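PDB 4GKP: spindle pole body-associated protein VIK1 from Candida glabrata, which associates with the kinesin Kar3 as a noncatalytic partner and probably binds microtubules through the kinesin motor-like domain contained in this chain. Local coordinates for residues Lys78-Phe83 with Ile199-Tyr204; Phe112-Gln117 with Phe188-Leu193. All blocks are in the same frame, centred on the assembly; numbering follows the deposited sequence.

Contact 2 lies within the large mixed beta-sheet of the motor homology domain, and contact 1 where the chain enters that sheet from helix 68-78; their centres are about 9 Å apart and on the same side of the chain's centre. Along the chain the order is 78-83, 112-117, 188-193, 199-204, which nests contact 2 inside the loop closed by contact 1. Across the sheet, strand 112-121 pairs antiparallel with 183-192, which pairs antiparallel with 201-208, which runs parallel to 83-88. The inner strands are joined directly: Phe-203 O lies 2.8 Å from Phe-188 N, a probable hydrogen bond. Together the contacts carry the sheet from its antiparallel strands into the parallel part characteristic of a kinesin-like, P-loop NTPase-related core.

Contact 1. Residues Lys78-Phe83 with Ile199-Tyr204; sequences KRRENF and IPIDFY
Phe-83 and Phe-203, paired in a parallel beta bridge, bring their rings together on one side of the sheet. The centroids are 4.6 Å apart and the planes inclined at 37°, so the pair is neither a stack nor a T. CD1 of Phe-203 sits over one face of the Phe-83 ring, toward its rim, and CB of Phe-203 adds a CH-pi contact to the same ring. Ile-201 CG2 approaches the edge of the Phe-83 ring more loosely, 4.5 Å from CE1. Flat aromatic and branched aliphatic groups suit this buried seam; the Phe-83 ring also touches Ile-73, Cys-76 and Leu-77 of helix 68-78.

The backbone bonds Phe-83 N to Asp-202 O (2.9 Å) and Tyr-204 N to Phe-83 O (2.9 Å) start the strand pairing. Just before them, Asn-82 OD1 accepts Asp-202 N at 3.0 Å, from above the amide's carbonyl plane; the short amide side chain thereby stands in for a backbone acceptor.

Outward the contact loosens. Arg-80 meets Ile-201 CD1 with its CA (3.7 Å) and, less closely, with the CG of its side chain, while the guanidinium of this exposed residue forms a salt bridge with Asp-195. Arg-80 has positive phi and closes helix 68-78 in a Schellman motif, from which the chain enters a parallel strand of the kinesin-like central sheet.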
loop_
_atom_site.group_PDB
_atom_site.type_symbol
_atom_site.label_atom_id
_atom_site.label_comp_id
_atom_site.label_asym_id
_atom_site.label_seq_id
_atom_site.Cartn_x
_atom_site.Cartn_y
_atom_site.Cartn_z
ATOM N N LYS A 78 -5.166 15.467 7.309
ATOM C CA LYS A 78 -5.527 16.535 8.246
ATOM C C LYS A 78 -4.407 16.869 9.217
ATOM O O LYS A 78 -4.170 18.037 9.508
ATOM C CB LYS A 78 -6.824 16.202 8.985
ATOM C CG LYS A 78 -7.961 16.095 7.993
ATOM C CD LYS A 78 -9.329 16.282 8.593
ATOM C CE LYS A 78 -10.269 16.734 7.491
ATOM N NZ LYS A 78 -11.520 15.938 7.575
ATOM N N ARG A 79 -3.703 15.846 9.689
ATOM C CA ARG A 79 -2.517 16.058 10.508
ATOM C C ARG A 79 -1.241 16.391 9.737
ATOM O O ARG A 79 -0.212 16.566 10.364
ATOM C CB ARG A 79 -2.248 14.836 11.373
ATOM C CG ARG A 79 -3.005 14.843 12.680
ATOM C CD ARG A 79 -2.742 13.572 13.459
ATOM N NE ARG A 79 -1.348 13.426 13.868
ATOM C CZ ARG A 79 -0.766 14.115 14.846
ATOM N NH1 ARG A 79 -1.430 15.043 15.543
ATOM N NH2 ARG A 79 0.500 13.878 15.118
ATOM N N ARG A 80 -1.293 16.472 8.405
ATOM C CA ARG A 80 -0.102 16.800 7.592
ATOM C C ARG A 80 1.111 15.898 7.848
ATOM O O ARG A 80 2.252 16.358 7.864
ATOM C CB ARG A 80 0.297 18.267 7.776
ATOM C CG ARG A 80 -0.836 19.250 7.533
ATOM C CD ARG A 80 -0.437 20.624 8.048
ATOM N NE ARG A 80 -1.393 21.668 7.669
ATOM C CZ ARG A 80 -1.609 22.098 6.426
ATOM N NH1 ARG A 80 -0.965 21.559 5.390
ATOM N NH2 ARG A 80 -2.499 23.061 6.215
ATOM N N GLU A 81 0.860 14.615 8.066
ATOM C CA GLU A 81 1.927 13.675 8.342
ATOM C C GLU A 81 2.158 12.858 7.083
ATOM O O GLU A 81 1.198 12.400 6.458
ATOM C CB GLU A 81 1.540 12.716 9.472
ATOM C CG GLU A 81 1.250 13.367 10.809
ATOM C CD GLU A 81 0.861 12.342 11.870
ATOM O OE1 GLU A 81 -0.111 11.581 11.647
ATOM O OE2 GLU A 81 1.519 12.306 12.939
ATOM N N ASN A 82 3.424 12.672 6.727
ATOM C CA ASN A 82 3.787 11.851 5.591
ATOM C C ASN A 82 3.410 10.406 5.882
ATOM O O ASN A 82 3.566 9.917 7.018
ATOM C CB ASN A 82 5.289 11.973 5.299
ATOM C CG ASN A 82 5.680 13.367 4.849
ATOM O OD1 ASN A 82 4.873 14.116 4.297
ATOM N ND2 ASN A 82 6.912 13.721 5.077
ATOM N N PHE A 83 2.906 9.707 4.873
ATOM C CA PHE A 83 2.375 8.373 5.145
ATOM C C PHE A 83 2.423 7.451 3.956
ATOM O O PHE A 83 2.772 7.858 2.841
ATOM C CB PHE A 83 0.953 8.420 5.777
ATOM C CG PHE A 83 -0.123 8.909 4.852
ATOM C CD1 PHE A 83 -0.094 10.200 4.332
ATOM C CD2 PHE A 83 -1.197 8.087 4.530
ATOM C CE1 PHE A 83 -1.101 10.651 3.487
ATOM C CE2 PHE A 83 -2.211 8.530 3.691
ATOM C CZ PHE A 83 -2.166 9.817 3.167
ATOM N N ILE A 199 3.729 22.997 2.082
ATOM C CA ILE A 199 4.675 21.893 2.114
ATOM C C ILE A 199 3.898 20.647 1.692
ATOM O O ILE A 199 2.868 20.343 2.287
ATOM C CB ILE A 199 5.319 21.716 3.505
ATOM C CG1 ILE A 199 6.191 22.938 3.850
ATOM C CG2 ILE A 199 6.199 20.473 3.519
ATOM N N PRO A 200 4.357 19.946 0.630
ATOM C CA PRO A 200 3.542 18.791 0.208
ATOM C C PRO A 200 3.504 17.741 1.298
ATOM O O PRO A 200 4.491 17.559 2.011
ATOM C CB PRO A 200 4.261 18.257 -1.036
ATOM C CG PRO A 200 5.648 18.862 -1.003
ATOM C CD PRO A 200 5.607 20.106 -0.152
ATOM N N ILE A 201 2.358 17.093 1.469
ATOM C CA ILE A 201 2.300 15.894 2.288
ATOM C C ILE A 201 2.524 14.709 1.354
ATOM O O ILE A 201 1.794 14.546 0.368
ATOM C CB ILE A 201 0.926 15.733 2.971
ATOM C CG1 ILE A 201 0.490 17.067 3.622
ATOM C CG2 ILE A 201 0.978 14.572 3.959
ATOM C CD1 ILE A 201 -0.970 17.142 3.976
ATOM N N ASP A 202 3.537 13.897 1.650
ATOM C CA ASP A 202 3.841 12.745 0.799
ATOM C C ASP A 202 3.058 11.487 1.201
ATOM O O ASP A 202 3.010 11.100 2.384
ATOM C CB ASP A 202 5.344 12.447 0.818
ATOM C CG ASP A 202 6.174 13.655 0.464
ATOM O OD1 ASP A 202 5.816 14.364 -0.471
ATOM O OD2 ASP A 202 7.194 13.909 1.129
ATOM N N PHE A 203 2.460 10.851 0.206
ATOM C CA PHE A 203 1.821 9.571 0.412
ATOM C C PHE A 203 2.481 8.580 -0.525
ATOM O O PHE A 203 2.586 8.851 -1.722
ATOM C CB PHE A 203 0.308 9.648 0.156
ATOM C CG PHE A 203 -0.381 8.292 0.073
ATOM C CD1 PHE A 203 -0.451 7.449 1.186
ATOM C CD2 PHE A 203 -0.992 7.873 -1.110
ATOM C CE1 PHE A 203 -1.091 6.215 1.117
ATOM C CE2 PHE A 203 -1.633 6.630 -1.186
ATOM C CZ PHE A 203 -1.678 5.799 -0.068
ATOM N N TYR A 204 2.935 7.449 0.022
ATOM C CA TYR A 204 3.549 6.375 -0.784
ATOM C C TYR A 204 2.649 5.157 -0.824
ATOM O O TYR A 204 2.225 4.643 0.227
ATOM C CB TYR A 204 4.922 5.960 -0.233
ATOM C CG TYR A 204 5.877 7.102 -0.115
ATOM C CD1 TYR A 204 6.664 7.484 -1.198
ATOM C CD2 TYR A 204 5.974 7.838 1.072
ATOM C CE1 TYR A 204 7.543 8.557 -1.100
ATOM C CE2 TYR A 204 6.844 8.913 1.180
ATOM C CZ TYR A 204 7.627 9.260 0.090
ATOM O OH TYR A 204 8.487 10.313 0.184
#

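Contact 2. Residues Phe112-Gln117 with Phe188-Leu193; sequences FVITLQ and FQFFCL
Val-113 O accepts the shortest hydrogen bond of this strand pair, from Phe-191 N at 2.8 Å and nearly straight. Val-113 N returns a bond to Phe-191 O, and Thr-115 pairs with Gln-189 likewise, its N donating to Gln-189 O at 3.0 Å. Thr-115 OG1, set between its own backbone N and carbonyl carbon (chi1 68°), is directed at Gln-189: it weakly accepts Gln-189 N at 3.4 Å and lies 3.2 Å from OE1. Threonine, beta-branched, suits this place: its hydroxyl faces Gln-189 while its methyl CG2 meets the edge of the Phe-191 ring.

The sheet side bearing Phe-112, Ile-114, Leu-116, Phe-188, Phe-190 and Cys-192 is largely apolar. Phe-190 turns an edge to the face of Phe-112, a T-shaped pair with planes at 88° and CD2 of Phe-190 3.5 Å from CG of Phe-112. Ile-114 CG2 covers the face of the Phe-190 ring in a CH-pi contact. The methyl CD1 of Leu-116 sits over the centre of the Phe-188 ring, 3.8 Å from its centroid; with CG opposite the backbone N (chi1 171°), the branch reaches across to this partner on the neighbouring strand. Phe-104 of helix 96-107 makes edge-to-face contacts with both Phe-188 and Phe-190. The result is an antiparallel strand pair with one face packed against helix 96-107, as in the layered alpha/beta architecture of the kinesin motor fold.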
loop_
_atom_site.group_PDB
_atom_site.type_symbol
_atom_site.label_atom_id
_atom_site.label_comp_id
_atom_site.label_asym_id
_atom_site.label_seq_id
_atom_site.Cartn_x
_atom_site.Cartn_y
_atom_site.Cartn_z
ATOM N N PHE A 112 -7.015 19.842 -2.478
ATOM C CA PHE A 112 -5.589 19.625 -2.763
ATOM C C PHE A 112 -5.301 19.677 -4.248
ATOM O O PHE A 112 -6.143 19.308 -5.051
ATOM C CB PHE A 112 -5.116 18.246 -2.253
ATOM C CG PHE A 112 -5.298 18.026 -0.771
ATOM C CD1 PHE A 112 -6.493 17.551 -0.266
ATOM C CD2 PHE A 112 -4.250 18.271 0.125
ATOM C CE1 PHE A 112 -6.649 17.339 1.109
ATOM C CE2 PHE A 112 -4.397 18.054 1.487
ATOM C CZ PHE A 112 -5.607 17.586 1.985
ATOM N N VAL A 113 -4.115 20.165 -4.603
ATOM C CA VAL A 113 -3.481 19.816 -5.872
ATOM C C VAL A 113 -2.633 18.566 -5.578
ATOM O O VAL A 113 -1.850 18.544 -4.613
ATOM C CB VAL A 113 -2.636 20.986 -6.434
ATOM C CG1 VAL A 113 -1.643 20.517 -7.503
ATOM C CG2 VAL A 113 -3.550 22.085 -6.975
ATOM N N ILE A 114 -2.825 17.513 -6.371
ATOM C CA ILE A 114 -2.210 16.217 -6.089
ATOM C C ILE A 114 -1.416 15.772 -7.299
ATOM O O ILE A 114 -1.952 15.733 -8.402
ATOM C CB ILE A 114 -3.252 15.107 -5.777
ATOM C CG1 ILE A 114 -4.273 15.572 -4.735
ATOM C CG2 ILE A 114 -2.533 13.816 -5.326
ATOM C CD1 ILE A 114 -5.516 14.703 -4.624
ATOM N N THR A 115 -0.145 15.448 -7.084
ATOM C CA THR A 115 0.718 14.946 -8.143
ATOM C C THR A 115 0.965 13.452 -7.964
ATOM O O THR A 115 0.835 12.914 -6.860
ATOM C CB THR A 115 2.108 15.633 -8.160
ATOM O OG1 THR A 115 2.849 15.262 -6.993
ATOM C CG2 THR A 115 1.979 17.124 -8.189
ATOM N N LEU A 116 1.329 12.784 -9.053
ATOM C CA LEU A 116 1.708 11.389 -8.981
ATOM C C LEU A 116 3.014 11.148 -9.736
ATOM O O LEU A 116 3.250 11.721 -10.785
ATOM C CB LEU A 116 0.584 10.506 -9.524
ATOM C CG LEU A 116 0.851 9.008 -9.743
ATOM C CD1 LEU A 116 1.141 8.317 -8.412
ATOM C CD2 LEU A 116 -0.305 8.329 -10.485
ATOM N N GLN A 117 3.877 10.333 -9.152
ATOM C CA GLN A 117 4.985 9.720 -9.866
ATOM C C GLN A 117 4.944 8.238 -9.551
ATOM O O GLN A 117 4.690 7.850 -8.416
ATOM C CB GLN A 117 6.304 10.295 -9.400
ATOM C CG GLN A 117 6.532 11.729 -9.829
ATOM C CD GLN A 117 7.732 12.326 -9.125
ATOM O OE1 GLN A 117 7.749 12.443 -7.887
ATOM N NE2 GLN A 117 8.767 12.656 -9.898
ATOM N N PHE A 188 2.623 10.235 -4.166
ATOM C CA PHE A 188 1.653 11.290 -4.371
ATOM C C PHE A 188 2.092 12.467 -3.507
ATOM O O PHE A 188 2.446 12.295 -2.348
ATOM C CB PHE A 188 0.237 10.872 -3.922
ATOM C CG PHE A 188 -0.360 9.699 -4.666
ATOM C CD1 PHE A 188 0.035 8.382 -4.376
ATOM C CD2 PHE A 188 -1.387 9.892 -5.581
ATOM C CE1 PHE A 188 -0.555 7.293 -5.028
ATOM C CE2 PHE A 188 -1.982 8.804 -6.245
ATOM C CZ PHE A 188 -1.579 7.506 -5.956
ATOM N N GLN A 189 2.049 13.665 -4.058
ATOM C CA GLN A 189 2.221 14.851 -3.243
ATOM C C GLN A 189 0.885 15.565 -3.136
ATOM O O GLN A 189 0.225 15.823 -4.156
ATOM C CB GLN A 189 3.251 15.799 -3.868
ATOM C CG GLN A 189 4.699 15.329 -3.786
ATOM C CD GLN A 189 5.629 16.269 -4.530
ATOM O OE1 GLN A 189 5.448 16.547 -5.738
ATOM N NE2 GLN A 189 6.599 16.792 -3.825
ATOM N N PHE A 190 0.499 15.888 -1.908
ATOM C CA PHE A 190 -0.720 16.667 -1.631
ATOM C C PHE A 190 -0.318 18.079 -1.249
ATOM O O PHE A 190 0.385 18.268 -0.243
ATOM C CB PHE A 190 -1.497 16.045 -0.469
ATOM C CG PHE A 190 -2.300 14.822 -0.850
ATOM C CD1 PHE A 190 -1.683 13.584 -1.022
ATOM C CD2 PHE A 190 -3.692 14.902 -1.006
ATOM C CE1 PHE A 190 -2.438 12.462 -1.351
ATOM C CE2 PHE A 190 -4.437 13.786 -1.343
ATOM C CZ PHE A 190 -3.811 12.578 -1.536
ATOM N N PHE A 191 -0.702 19.048 -2.082
ATOM C CA PHE A 191 -0.468 20.470 -1.791
ATOM C C PHE A 191 -1.811 21.039 -1.328
ATOM O O PHE A 191 -2.755 21.136 -2.116
ATOM C CB PHE A 191 0.091 21.225 -3.021
ATOM C CG PHE A 191 1.456 20.736 -3.493
ATOM C CD1 PHE A 191 1.567 19.659 -4.391
ATOM C CD2 PHE A 191 2.625 21.373 -3.082
ATOM C CE1 PHE A 191 2.820 19.227 -4.836
ATOM C CE2 PHE A 191 3.872 20.941 -3.505
ATOM C CZ PHE A 191 3.973 19.870 -4.390
ATOM N N CYS A 192 -1.915 21.346 -0.037
ATOM C CA CYS A 192 -3.183 21.790 0.556
ATOM C C CYS A 192 -3.506 23.212 0.123
ATOM O O CYS A 192 -2.652 24.120 0.239
ATOM C CB CYS A 192 -3.162 21.677 2.086
ATOM S SG CYS A 192 -4.741 22.168 2.819
ATOM N N LEU A 193 -4.718 23.399 -0.395
ATOM C CA LEU A 193 -5.126 24.691 -0.964
ATOM C C LEU A 193 -5.307 25.791 0.088
ATOM O O LEU A 193 -5.254 26.982 -0.240
ATOM C CB LEU A 193 -6.402 24.549 -1.798
ATOM C CG LEU A 193 -6.206 23.873 -3.158
ATOM C CD1 LEU A 193 -7.564 23.564 -3.777
ATOM C CD2 LEU A 193 -5.340 24.726 -4.084
#